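Local coordinates for protein DyP-type peroxidase (Pleurotus ostreatus PC15, PDB 6FSK) that uses heme b as a peroxidase of the dye-decolorizing type, probably oxidising dyes and Mn(II) at the expense of hydrogen peroxide, at residues Gly10-Gly15 against Val383-Ser388; Tyr23-Val28 against Leu240-Leu245; Asp253-Ser258 against Thr455-Asp460; Asp314-Gly319 against Asn405-Ala410. The protein carries 1 engineered substitution. One frame throughout, in Å; residues are numbered along the deposited sequence.

Contact 1 of 4, residues Gly10-Gly15 against Val383-Ser388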
loop_
_atom_site.group_PDB
_atom_site.type_symbol
_atom_site.label_atom_id
_atom_site.label_comp_id
_atom_site.label_asym_id
_atom_site.label_seq_id
_atom_site.Cartn_x
_atom_site.Cartn_y
_atom_site.Cartn_z
ATOM N N GLY A 10 -1.641 15.696 -5.488
ATOM C CA GLY A 10 -2.517 14.908 -6.335
ATOM C C GLY A 10 -2.394 13.386 -6.207
ATOM O O GLY A 10 -3.319 12.680 -6.511
ATOM N N ASP A 11 -1.301 12.906 -5.623
ATOM C CA ASP A 11 -1.278 11.465 -5.424
ATOM C C ASP A 11 -2.163 11.009 -4.316
ATOM O O ASP A 11 -2.487 9.794 -4.309
ATOM C CB ASP A 11 0.131 10.954 -5.113
ATOM C CG ASP A 11 0.342 9.460 -5.493
ATOM O OD1 ASP A 11 -0.216 9.040 -6.556
ATOM O OD2 ASP A 11 1.144 8.807 -4.800
ATOM N N ILE A 12 -2.574 11.887 -3.395
ATOM C CA ILE A 12 -3.294 11.493 -2.203
ATOM C C ILE A 12 -4.763 11.215 -2.632
ATOM O O ILE A 12 -5.267 10.155 -2.418
ATOM C CB ILE A 12 -3.212 12.562 -1.083
ATOM C CG1 ILE A 12 -1.788 12.905 -0.705
ATOM C CG2 ILE A 12 -4.009 12.146 0.098
ATOM C CD1 ILE A 12 -1.641 14.195 -0.002
ATOM N N LEU A 13 -5.464 12.239 -3.133
ATOM C CA LEU A 13 -6.851 12.139 -3.603
ATOM C C LEU A 13 -6.772 12.293 -5.124
ATOM O O LEU A 13 -6.410 13.345 -5.677
ATOM C CB LEU A 13 -7.745 13.194 -2.992
ATOM C CG LEU A 13 -7.941 13.155 -1.487
ATOM C CD1 LEU A 13 -8.902 14.266 -1.012
ATOM C CD2 LEU A 13 -8.469 11.825 -0.992
ATOM N N GLY A 14 -7.080 11.208 -5.783
ATOM C CA GLY A 14 -6.949 11.067 -7.209
ATOM C C GLY A 14 -5.974 10.001 -7.561
ATOM O O GLY A 14 -6.324 8.908 -8.058
ATOM N N GLY A 15 -4.726 10.302 -7.273
ATOM C CA GLY A 15 -3.658 9.388 -7.643
ATOM C C GLY A 15 -2.973 9.834 -8.934
ATOM O O GLY A 15 -3.657 10.124 -9.988
ATOM N N VAL A 383 2.965 1.898 -1.735
ATOM C CA VAL A 383 2.762 3.208 -1.188
ATOM C C VAL A 383 1.330 3.318 -0.660
ATOM O O VAL A 383 0.404 2.887 -1.369
ATOM C CB VAL A 383 2.999 4.329 -2.223
ATOM C CG1 VAL A 383 2.452 5.670 -1.745
ATOM C CG2 VAL A 383 4.476 4.429 -2.505
ATOM N N CYS A 384 1.103 3.781 0.532
ATOM C CA CYS A 384 -0.294 4.035 1.003
ATOM C C CYS A 384 -0.316 5.338 1.783
ATOM O O CYS A 384 0.694 5.741 2.388
ATOM C CB CYS A 384 -0.862 2.869 1.824
ATOM S SG CYS A 384 -0.185 2.685 3.467
ATOM N N TYR A 385 -1.476 5.932 1.812
ATOM C CA TYR A 385 -1.786 7.156 2.483
ATOM C C TYR A 385 -2.881 7.029 3.500
ATOM O O TYR A 385 -3.909 6.337 3.237
ATOM C CB TYR A 385 -2.251 8.239 1.516
ATOM C CG TYR A 385 -1.250 8.664 0.480
ATOM C CD1 TYR A 385 -0.288 9.623 0.763
ATOM C CD2 TYR A 385 -1.220 8.093 -0.782
ATOM C CE1 TYR A 385 0.673 10.014 -0.190
ATOM C CE2 TYR A 385 -0.265 8.444 -1.714
ATOM C CZ TYR A 385 0.676 9.447 -1.416
ATOM O OH TYR A 385 1.603 9.819 -2.345
ATOM N N SER A 386 -2.731 7.741 4.585
ATOM C CA SER A 386 -3.815 7.992 5.534
ATOM C C SER A 386 -3.364 9.110 6.476
ATOM O O SER A 386 -2.220 9.558 6.419
ATOM C CB SER A 386 -4.296 6.810 6.339
ATOM O OG SER A 386 -3.483 6.556 7.475
ATOM N N SER A 387 -4.244 9.590 7.344
ATOM C CA SER A 387 -3.881 10.616 8.256
ATOM C C SER A 387 -3.257 10.079 9.506
ATOM O O SER A 387 -2.948 10.840 10.446
ATOM C CB SER A 387 -5.085 11.493 8.606
ATOM O OG SER A 387 -6.020 10.726 9.320
ATOM N N SER A 388 -3.011 8.758 9.583
ATOM C CA SER A 388 -2.379 8.181 10.743
ATOM C C SER A 388 -1.760 6.845 10.337
ATOM O O SER A 388 -2.444 5.870 10.080
ATOM C CB SER A 388 -3.370 7.936 11.854
ATOM O OG SER A 388 -2.817 7.281 12.987
#
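Tyr385 and Asp11 join two parts of the DyP alpha+beta barrel fold that are far apart in sequence: the loop leading into strand 20-28, and strand 379-386 of the C-terminal half. The tyrosine extends from its strand with CG anti to the carbonyl carbon (chi1 -62°), the rotation that carries the ring across to the loop and delivers the hydroxyl to the carboxylate. Tyr385 OH donates to Asp11 OD2 over 2.7 Å. The oxygen lies at the edge of the ring, in its plane, and accepts on its anti lone pair, the one turned away from OD1. Carboxylate and ring are nearly perpendicular, 85° apart, and Asp11 CB also comes to 3.3 Å from Tyr385 OH. OD1 meanwhile takes the backbone N of Leu16, so two donors hold the carboxylate in its buried setting, and a short acidic side chain suits a place that offers a donor to each of its oxygens.

Ile12 meets the same ring differently. Ile12 CG1 sits over one face, 4.2 Å from the Tyr385 centroid, in a CH-pi contact displaced toward the rim. A phenylalanine in place of Tyr385 would probably keep this apolar face but leave Asp11 OD2 without its hydroxyl donor in a buried place. In the backbone of the loop, the oxygens of Asp11 and Ile12 both accept from the guanidinium of Arg356, on neighbouring strand 354-360, which ties the loop to the sheet a second time. On the ring itself, the carbon nearest to Ile12 CG1 is Tyr385 CE1, at 3.8 Å.

Contact 2 of 4, residues Tyr23-Val28 against Leu240-Leu245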
loop_
_atom_site.group_PDB
_atom_site.type_symbol
_atom_site.label_atom_id
_atom_site.label_comp_id
_atom_site.label_asym_id
_atom_site.label_seq_id
_atom_site.Cartn_x
_atom_site.Cartn_y
_atom_site.Cartn_z
ATOM N N TYR A 23 10.923 7.076 -7.835
ATOM C CA TYR A 23 11.010 7.614 -6.498
ATOM C C TYR A 23 12.471 8.000 -6.224
ATOM O O TYR A 23 13.344 7.106 -6.227
ATOM C CB TYR A 23 10.477 6.697 -5.426
ATOM C CG TYR A 23 9.014 6.398 -5.483
ATOM C CD1 TYR A 23 8.524 5.385 -6.274
ATOM C CD2 TYR A 23 8.111 7.152 -4.684
ATOM C CE1 TYR A 23 7.157 5.088 -6.325
ATOM C CE2 TYR A 23 6.754 6.910 -4.743
ATOM C CZ TYR A 23 6.279 5.868 -5.549
ATOM O OH TYR A 23 4.877 5.640 -5.541
ATOM N N PHE A 24 12.710 9.299 -6.064
ATOM C CA PHE A 24 14.031 9.848 -5.844
ATOM C C PHE A 24 14.178 10.245 -4.360
ATOM O O PHE A 24 13.573 11.229 -3.856
ATOM C CB PHE A 24 14.250 11.043 -6.767
ATOM C CG PHE A 24 15.564 11.739 -6.626
ATOM C CD1 PHE A 24 16.656 11.200 -7.336
ATOM C CD2 PHE A 24 15.739 12.860 -5.789
ATOM C CE1 PHE A 24 17.919 11.842 -7.239
ATOM C CE2 PHE A 24 17.022 13.497 -5.683
ATOM C CZ PHE A 24 18.063 12.963 -6.401
ATOM N N PHE A 25 14.973 9.472 -3.619
ATOM C CA PHE A 25 15.151 9.657 -2.182
ATOM C C PHE A 25 16.397 10.512 -1.905
ATOM O O PHE A 25 17.453 10.253 -2.464
ATOM C CB PHE A 25 15.273 8.319 -1.464
ATOM C CG PHE A 25 14.084 7.423 -1.665
ATOM C CD1 PHE A 25 12.991 7.593 -0.857
ATOM C CD2 PHE A 25 14.056 6.418 -2.595
ATOM C CE1 PHE A 25 11.856 6.757 -0.993
ATOM C CE2 PHE A 25 12.911 5.611 -2.753
ATOM C CZ PHE A 25 11.825 5.809 -1.969
ATOM N N PHE A 26 16.232 11.567 -1.112
ATOM C CA PHE A 26 17.277 12.563 -0.963
ATOM C C PHE A 26 17.517 12.923 0.468
ATOM O O PHE A 26 16.680 12.703 1.413
ATOM C CB PHE A 26 16.936 13.795 -1.799
ATOM C CG PHE A 26 15.740 14.572 -1.285
ATOM C CD1 PHE A 26 15.873 15.578 -0.373
ATOM C CD2 PHE A 26 14.493 14.338 -1.795
ATOM C CE1 PHE A 26 14.774 16.287 0.049
ATOM C CE2 PHE A 26 13.397 15.013 -1.376
ATOM C CZ PHE A 26 13.532 15.996 -0.451
ATOM N N ASP A 27 18.702 13.528 0.687
ATOM C CA ASP A 27 19.061 14.226 1.920
ATOM C C ASP A 27 19.253 15.703 1.549
ATOM O O ASP A 27 19.590 16.052 0.424
ATOM C CB ASP A 27 20.322 13.763 2.538
ATOM C CG ASP A 27 20.247 12.428 3.102
ATOM O OD1 ASP A 27 19.164 12.004 3.643
ATOM O OD2 ASP A 27 21.311 11.706 3.026
ATOM N N VAL A 28 18.846 16.563 2.493
ATOM C CA VAL A 28 19.051 18.018 2.427
ATOM C C VAL A 28 20.444 18.284 2.914
ATOM O O VAL A 28 20.766 17.934 4.042
ATOM C CB VAL A 28 18.035 18.778 3.317
ATOM C CG1 VAL A 28 18.324 20.296 3.205
ATOM C CG2 VAL A 28 16.611 18.525 2.799
ATOM N N LEU A 240 2.529 9.286 3.923
ATOM C CA LEU A 240 2.919 8.392 2.837
ATOM C C LEU A 240 3.798 7.304 3.455
ATOM O O LEU A 240 4.956 7.591 3.863
ATOM C CB LEU A 240 3.726 9.168 1.806
ATOM C CG LEU A 240 4.002 8.524 0.474
ATOM C CD1 LEU A 240 4.555 9.506 -0.542
ATOM C CD2 LEU A 240 4.932 7.322 0.575
ATOM N N THR A 241 3.332 6.071 3.467
ATOM C CA THR A 241 4.178 4.893 3.802
ATOM C C THR A 241 4.716 4.300 2.530
ATOM O O THR A 241 3.956 3.948 1.638
ATOM C CB THR A 241 3.353 3.860 4.589
ATOM O OG1 THR A 241 3.003 4.390 5.866
ATOM C CG2 THR A 241 4.218 2.588 4.779
ATOM N N PHE A 242 6.067 4.157 2.458
ATOM C CA PHE A 242 6.746 3.456 1.352
ATOM C C PHE A 242 7.347 2.164 1.835
ATOM O O PHE A 242 8.016 2.180 2.869
ATOM C CB PHE A 242 7.842 4.310 0.746
ATOM C CG PHE A 242 8.667 3.580 -0.264
ATOM C CD1 PHE A 242 8.158 3.206 -1.491
ATOM C CD2 PHE A 242 9.980 3.267 0.021
ATOM C CE1 PHE A 242 8.988 2.558 -2.433
ATOM C CE2 PHE A 242 10.754 2.580 -0.908
ATOM C CZ PHE A 242 10.224 2.184 -2.057
ATOM N N ARG A 243 7.086 1.065 1.117
ATOM C CA ARG A 243 7.684 -0.262 1.399
ATOM C C ARG A 243 8.194 -0.847 0.124
ATOM O O ARG A 243 7.473 -0.970 -0.861
ATOM C CB ARG A 243 6.685 -1.225 2.050
ATOM C CG ARG A 243 6.127 -0.689 3.375
ATOM C CD ARG A 243 6.988 -1.086 4.557
ATOM N NE ARG A 243 6.974 -2.490 4.945
ATOM C CZ ARG A 243 7.910 -3.109 5.648
ATOM N NH1 ARG A 243 9.046 -2.514 5.954
ATOM N NH2 ARG A 243 7.710 -4.378 5.944
ATOM N N TYR A 244 9.485 -1.177 0.119
ATOM C CA TYR A 244 10.095 -1.778 -1.087
ATOM C C TYR A 244 10.003 -3.286 -1.010
ATOM O O TYR A 244 10.774 -3.911 -0.223
ATOM C CB TYR A 244 11.541 -1.323 -1.098
ATOM C CG TYR A 244 12.332 -1.536 -2.360
ATOM C CD1 TYR A 244 11.769 -1.828 -3.553
ATOM C CD2 TYR A 244 13.707 -1.290 -2.332
ATOM C CE1 TYR A 244 12.530 -1.919 -4.726
ATOM C CE2 TYR A 244 14.444 -1.420 -3.476
ATOM C CZ TYR A 244 13.870 -1.683 -4.651
ATOM O OH TYR A 244 14.683 -1.788 -5.817
ATOM N N LEU A 245 8.949 -3.815 -1.605
ATOM C CA LEU A 245 8.545 -5.212 -1.307
ATOM C C LEU A 245 8.904 -6.158 -2.412
ATOM O O LEU A 245 8.287 -6.153 -3.459
ATOM C CB LEU A 245 7.068 -5.314 -0.978
ATOM C CG LEU A 245 6.661 -4.508 0.246
ATOM C CD1 LEU A 245 5.119 -4.667 0.462
ATOM C CD2 LEU A 245 7.331 -4.879 1.551
#
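With chi1 at -58° Phe25 sets its CG anti to the carbonyl carbon, whereas Phe242, at 173°, has its CG anti to the backbone N; these two choices send the rings from their strands to meet in the interior of the DyP alpha+beta barrel. Strands 20-28 and 238-247 are not neighbours in the antiparallel sheet, so they are joined here by side chains alone, in an aromatic cluster of Tyr23, Phe25 and Phe242. The leading atom of Phe25, CZ, reaches over one face of Phe242, off toward the rim, and lies 3.6 Å from Phe242 CE2. The planes are inclined at 45° with centroids 5.1 Å apart, an oblique meeting in which neither ring lies flat on the other. Tyr23 adds a looser partner, its centroid 5.7 Å from that of Phe242.

Phenylalanine suits both positions, since a flat, wholly apolar ring can bridge two strands that are not neighbours and bring no polar atom that would need a partner there. Phe128 meets Phe25 edge-to-face, and Phe470 of strand 462-472 touches it too. Phe242 is also covered on its opposite face, where the backbone N of Tyr244 stands 4.0 Å above the ring plane.

Contact 3 of 4, residues Asp253-Ser258 against Thr455-Asp460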
loop_
_atom_site.group_PDB
_atom_site.type_symbol
_atom_site.label_atom_id
_atom_site.label_comp_id
_atom_site.label_asym_id
_atom_site.label_seq_id
_atom_site.Cartn_x
_atom_site.Cartn_y
_atom_site.Cartn_z
ATOM N N ASP A 253 4.461 -19.769 -6.669
ATOM C CA ASP A 253 3.837 -20.692 -7.622
ATOM C C ASP A 253 4.140 -22.164 -7.218
ATOM O O ASP A 253 3.232 -22.984 -7.243
ATOM C CB ASP A 253 4.307 -20.466 -9.027
ATOM C CG ASP A 253 3.790 -19.176 -9.670
ATOM O OD1 ASP A 253 2.854 -18.550 -9.238
ATOM O OD2 ASP A 253 4.456 -18.841 -10.689
ATOM N N ASP A 254 5.342 -22.448 -6.843
ATOM C CA ASP A 254 5.768 -23.812 -6.322
ATOM C C ASP A 254 4.971 -24.225 -5.063
ATOM O O ASP A 254 4.378 -25.349 -4.982
ATOM C CB ASP A 254 7.271 -23.783 -6.140
ATOM C CG ASP A 254 7.874 -25.052 -5.643
ATOM O OD1 ASP A 254 7.231 -26.142 -5.702
ATOM O OD2 ASP A 254 9.035 -25.016 -5.203
ATOM N N PHE A 255 4.879 -23.295 -4.095
ATOM C CA PHE A 255 4.005 -23.482 -2.964
ATOM C C PHE A 255 2.612 -23.910 -3.335
ATOM O O PHE A 255 2.078 -24.892 -2.818
ATOM C CB PHE A 255 3.994 -22.206 -2.130
ATOM C CG PHE A 255 3.043 -22.265 -0.999
ATOM C CD1 PHE A 255 3.324 -23.110 0.067
ATOM C CD2 PHE A 255 1.858 -21.566 -1.039
ATOM C CE1 PHE A 255 2.436 -23.185 1.144
ATOM C CE2 PHE A 255 0.944 -21.658 0.068
ATOM C CZ PHE A 255 1.270 -22.454 1.111
ATOM N N LEU A 256 1.968 -23.159 -4.199
ATOM C CA LEU A 256 0.580 -23.458 -4.602
ATOM C C LEU A 256 0.522 -24.824 -5.283
ATOM O O LEU A 256 -0.324 -25.647 -4.939
ATOM C CB LEU A 256 -0.027 -22.381 -5.506
ATOM C CG LEU A 256 -0.145 -20.996 -4.939
ATOM C CD1 LEU A 256 -0.830 -20.138 -6.011
ATOM C CD2 LEU A 256 -0.912 -20.946 -3.662
ATOM N N GLU A 257 1.435 -25.088 -6.215
ATOM C CA GLU A 257 1.479 -26.356 -6.904
ATOM C C GLU A 257 1.672 -27.518 -5.967
ATOM O O GLU A 257 1.177 -28.642 -6.276
ATOM C CB GLU A 257 2.670 -26.346 -7.858
ATOM C CG GLU A 257 2.516 -25.619 -9.116
ATOM C CD GLU A 257 3.840 -25.552 -9.917
ATOM O OE1 GLU A 257 4.914 -26.169 -9.592
ATOM O OE2 GLU A 257 3.723 -24.863 -10.934
ATOM N N SER A 258 2.358 -27.286 -4.878
ATOM C CA SER A 258 2.746 -28.364 -3.922
ATOM C C SER A 258 1.656 -28.602 -2.893
ATOM O O SER A 258 1.696 -29.560 -2.145
ATOM C CB SER A 258 4.059 -28.029 -3.277
ATOM O OG SER A 258 5.096 -27.955 -4.217
ATOM N N THR A 455 1.704 -25.101 6.949
ATOM C CA THR A 455 2.849 -24.486 7.462
ATOM C C THR A 455 3.613 -23.854 6.304
ATOM O O THR A 455 3.984 -24.559 5.361
ATOM C CB THR A 455 3.754 -25.453 8.275
ATOM O OG1 THR A 455 2.984 -25.966 9.398
ATOM C CG2 THR A 455 4.871 -24.729 8.828
ATOM N N LEU A 456 3.820 -22.525 6.303
ATOM C CA LEU A 456 4.409 -21.892 5.150
ATOM C C LEU A 456 5.880 -22.185 4.988
ATOM O O LEU A 456 6.602 -22.385 5.967
ATOM C CB LEU A 456 4.135 -20.382 5.174
ATOM C CG LEU A 456 2.646 -19.993 5.231
ATOM C CD1 LEU A 456 2.505 -18.481 5.474
ATOM C CD2 LEU A 456 1.965 -20.360 3.926
ATOM N N PRO A 457 6.390 -22.153 3.768
ATOM C CA PRO A 457 7.809 -22.373 3.563
ATOM C C PRO A 457 8.629 -21.315 4.261
ATOM O O PRO A 457 8.174 -20.175 4.370
ATOM C CB PRO A 457 7.984 -22.228 2.024
ATOM C CG PRO A 457 6.649 -22.144 1.447
ATOM C CD PRO A 457 5.630 -21.943 2.525
ATOM N N ASP A 458 9.842 -21.621 4.688
ATOM C CA ASP A 458 10.569 -20.692 5.514
ATOM C C ASP A 458 10.938 -19.393 4.778
ATOM O O ASP A 458 10.958 -18.320 5.392
ATOM C CB ASP A 458 11.799 -21.341 6.104
ATOM C CG ASP A 458 11.434 -22.282 7.267
ATOM O OD1 ASP A 458 10.179 -22.615 7.498
ATOM O OD2 ASP A 458 12.424 -22.590 7.955
ATOM N N GLN A 459 11.144 -19.520 3.479
ATOM C CA GLN A 459 11.255 -18.281 2.635
ATOM C C GLN A 459 9.858 -17.632 2.442
ATOM O O GLN A 459 9.011 -18.120 1.719
ATOM C CB GLN A 459 11.892 -18.603 1.316
ATOM C CG GLN A 459 11.989 -17.457 0.273
ATOM C CD GLN A 459 12.826 -16.333 0.768
ATOM O OE1 GLN A 459 14.066 -16.491 0.981
ATOM N NE2 GLN A 459 12.188 -15.213 1.071
ATOM N N ASP A 460 9.711 -16.466 3.060
ATOM C CA ASP A 460 8.539 -15.649 2.918
ATOM C C ASP A 460 8.404 -15.236 1.432
ATOM O O ASP A 460 9.357 -15.001 0.756
ATOM C CB ASP A 460 8.584 -14.352 3.758
ATOM C CG ASP A 460 8.478 -14.590 5.304
ATOM O OD1 ASP A 460 8.941 -15.613 5.789
ATOM O OD2 ASP A 460 7.996 -13.696 6.049
#
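Phe255 reaches from helix 249-258 to Leu456 and Pro457. In the C-terminal part of the DyP peroxidase fold, this packs the helix that follows strand 238-247 against the loop before strand 462-472, its neighbour in the large sheet. CB of Phe255 points toward that loop, and CG lies anti to the backbone N (chi1 176°), a rotation that brings the ring against both residues. Along the ring the partner changes from atom to atom. Phe255 CD1 meets the proline, 3.6 Å from Pro457 CD and nearly as close to its CG. Phe255 CE1 lies between the two neighbours, 3.7 Å from Pro457 CD and 4.0 Å from Leu456 CD2. The far carbon, Phe255 CZ, belongs to the leucine, 3.6 Å from Leu456 CD2. The proline ring crosses the phenylalanine at about a right angle, and the leucine meets it aslant.

On the helix itself, Asp254 O accepts from both N and OG of Ser258, the hydroxyl, at 2.8 Å, coming from above the carbonyl plane.

Leucine is branched at its end, and one methyl can be laid against the ring; proline offers a stiff apolar surface and has no N-H to satisfy. Leu275 and Ile279 of helix 268-280 also touch Phe255, and Phe461 brings a further ring. An alanine in place of Phe255 would probably open a gap there, leaving Leu456 CD2 and the proline ring without the surface they rest on. Since carbon atoms alone meet between these two segments, their hold on each other depends on close fit more than on direction.

Contact 4 of 4, residues Asp314-Gly319 against Asn405-Ala410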
loop_
_atom_site.group_PDB
_atom_site.type_symbol
_atom_site.label_atom_id
_atom_site.label_comp_id
_atom_site.label_asym_id
_atom_site.label_seq_id
_atom_site.Cartn_x
_atom_site.Cartn_y
_atom_site.Cartn_z
ATOM N N ASP A 314 -22.165 -12.511 8.276
ATOM C CA ASP A 314 -21.897 -12.873 9.645
ATOM C C ASP A 314 -21.059 -14.190 9.698
ATOM O O ASP A 314 -21.064 -14.917 10.692
ATOM C CB ASP A 314 -23.213 -13.041 10.464
ATOM C CG ASP A 314 -24.097 -14.163 9.894
ATOM O OD1 ASP A 314 -23.831 -14.712 8.811
ATOM O OD2 ASP A 314 -25.099 -14.518 10.570
ATOM N N SER A 315 -20.194 -14.407 8.678
ATOM C CA SER A 315 -19.476 -15.668 8.600
ATOM C C SER A 315 -18.499 -15.856 9.756
ATOM O O SER A 315 -18.251 -16.968 10.224
ATOM C CB SER A 315 -18.845 -15.844 7.248
ATOM O OG SER A 315 -17.985 -14.721 6.971
ATOM N N LEU A 316 -17.891 -14.768 10.229
ATOM C CA LEU A 316 -17.011 -14.870 11.363
ATOM C C LEU A 316 -17.717 -15.382 12.615
ATOM O O LEU A 316 -17.242 -16.392 13.209
ATOM C CB LEU A 316 -16.201 -13.593 11.614
ATOM C CG LEU A 316 -15.205 -13.658 12.780
ATOM C CD1 LEU A 316 -14.169 -14.725 12.671
ATOM C CD2 LEU A 316 -14.558 -12.314 12.967
ATOM N N VAL A 317 -18.832 -14.776 13.002
ATOM C CA VAL A 317 -19.560 -15.204 14.254
ATOM C C VAL A 317 -20.127 -16.646 14.097
ATOM O O VAL A 317 -20.143 -17.449 15.053
ATOM C CB VAL A 317 -20.660 -14.154 14.548
ATOM C CG1 VAL A 317 -21.778 -14.640 15.475
ATOM C CG2 VAL A 317 -19.985 -12.932 15.116
ATOM N N ARG A 318 -20.422 -17.005 12.879
ATOM C CA ARG A 318 -20.807 -18.395 12.540
ATOM C C ARG A 318 -19.657 -19.366 12.439
ATOM O O ARG A 318 -19.901 -20.588 12.343
ATOM C CB ARG A 318 -21.629 -18.462 11.245
ATOM C CG ARG A 318 -23.005 -17.811 11.377
ATOM C CD ARG A 318 -23.906 -18.019 10.204
ATOM N NE ARG A 318 -23.329 -17.517 8.994
ATOM C CZ ARG A 318 -22.732 -18.229 8.057
ATOM N NH1 ARG A 318 -22.617 -19.556 8.136
ATOM N NH2 ARG A 318 -22.213 -17.579 7.046
ATOM N N GLY A 319 -18.414 -18.879 12.420
ATOM C CA GLY A 319 -17.265 -19.780 12.299
ATOM C C GLY A 319 -17.187 -20.411 10.951
ATOM O O GLY A 319 -16.648 -21.505 10.813
ATOM N N ASN A 405 -4.005 -14.910 15.753
ATOM C CA ASN A 405 -5.323 -15.062 16.318
ATOM C C ASN A 405 -6.353 -14.081 15.809
ATOM O O ASN A 405 -7.527 -14.231 16.101
ATOM C CB ASN A 405 -5.268 -15.000 17.832
ATOM C CG ASN A 405 -4.479 -16.133 18.396
ATOM O OD1 ASN A 405 -4.875 -17.271 18.228
ATOM N ND2 ASN A 405 -3.352 -15.833 18.937
ATOM N N PHE A 406 -5.920 -13.096 15.005
ATOM C CA PHE A 406 -6.853 -12.116 14.441
ATOM C C PHE A 406 -7.610 -12.692 13.226
ATOM O O PHE A 406 -6.927 -13.262 12.358
ATOM C CB PHE A 406 -6.116 -10.817 14.036
ATOM C CG PHE A 406 -7.034 -9.794 13.456
ATOM C CD1 PHE A 406 -7.842 -9.060 14.300
ATOM C CD2 PHE A 406 -7.254 -9.669 12.108
ATOM C CE1 PHE A 406 -8.772 -8.119 13.840
ATOM C CE2 PHE A 406 -8.201 -8.802 11.594
ATOM C CZ PHE A 406 -8.965 -8.006 12.459
ATOM N N PRO A 407 -8.941 -12.602 13.115
ATOM C CA PRO A 407 -9.820 -11.722 13.852
ATOM C C PRO A 407 -10.623 -12.433 14.961
ATOM O O PRO A 407 -11.503 -11.826 15.558
ATOM C CB PRO A 407 -10.830 -11.313 12.793
ATOM C CG PRO A 407 -10.925 -12.480 11.940
ATOM C CD PRO A 407 -9.516 -13.025 11.843
ATOM N N VAL A 408 -10.260 -13.648 15.285
ATOM C CA VAL A 408 -10.967 -14.382 16.335
ATOM C C VAL A 408 -10.809 -13.677 17.684
ATOM O O VAL A 408 -11.764 -13.542 18.483
ATOM C CB VAL A 408 -10.519 -15.893 16.377
ATOM C CG1 VAL A 408 -11.086 -16.547 17.645
ATOM C CG2 VAL A 408 -11.009 -16.603 15.116
ATOM N N ASN A 409 -9.588 -13.264 17.999
ATOM C CA ASN A 409 -9.246 -12.631 19.262
ATOM C C ASN A 409 -10.128 -11.360 19.451
ATOM O O ASN A 409 -10.781 -11.142 20.480
ATOM C CB ASN A 409 -7.749 -12.345 19.367
ATOM C CG ASN A 409 -7.130 -11.486 18.242
ATOM O OD1 ASN A 409 -7.777 -11.097 17.276
ATOM N ND2 ASN A 409 -5.786 -11.255 18.344
ATOM N N ALA A 410 -10.298 -10.610 18.375
ATOM C CA ALA A 410 -11.029 -9.351 18.451
ATOM C C ALA A 410 -12.465 -9.587 18.740
ATOM O O ALA A 410 -13.031 -8.872 19.627
ATOM C CB ALA A 410 -10.915 -8.578 17.168
#
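Leu316 lays its two methyls against Pro407. Leu316 CD2 is 3.8 Å from Pro407 CG, and CD1 lies 4.0 Å from the same carbon, so the fork of the leucine embraces one corner of the proline ring. Val408 gives a looser contact, its CG2 4.4 Å from Leu316 CD1. Branched and ringed aliphatic groups suit this small apolar junction. The leucine reaches it through an extended chi1 (-178°), which directs CG away from the short, weakly bonded helix 315-318.

One step out, each partner has its own supports. Pro407 follows a cis peptide bond and occupies the N-cap position of helix 408-412; its CB rests over the centre of the Phe406 ring, 3.7 Å above the plane, and that ring is itself stacked on Trp400. Beyond Leu316, Gly319 closes the helix in a Schellman motif, using the positive phi that glycine tolerates easily. Asp314, just before the helix, and Arg318 at its last turn form a salt bridge, Arg318 NE to Asp314 OD1 at 2.9 Å, the oxygen being approached from above the carboxylate plane.

Asp338 touches both Leu316 and Pro407, so three short helices of the C-terminal DyP-type peroxidase region, 315-318, 337-340 and 408-412, come together here, outside the strands of the large sheet.

Contacts 1 and 2 belong together: strands 379-386 and 238-247 are neighbours in the large antiparallel sheet, the centres of the two contacts are 14 Å apart, and side chains such as Val383 and Tyr23 touch between them. Both join the N-terminal DyP barrel region to the C-terminal DyP-type region, contact 2 falling within the span of sequence that contact 1 brackets. Contact 3 lies 30 Å from contact 2, centre to centre, although helix 249-258 follows strand 238-247. Contact 4, enclosed in sequence by contact 3 and 25 Å from it between centres, lies across the chain's centre from contact 2. Contact 1 crosses both in chain order. Contacts 1 and 2 thus knit the sheet core, while 3 and 4 tie outlying helices and loops.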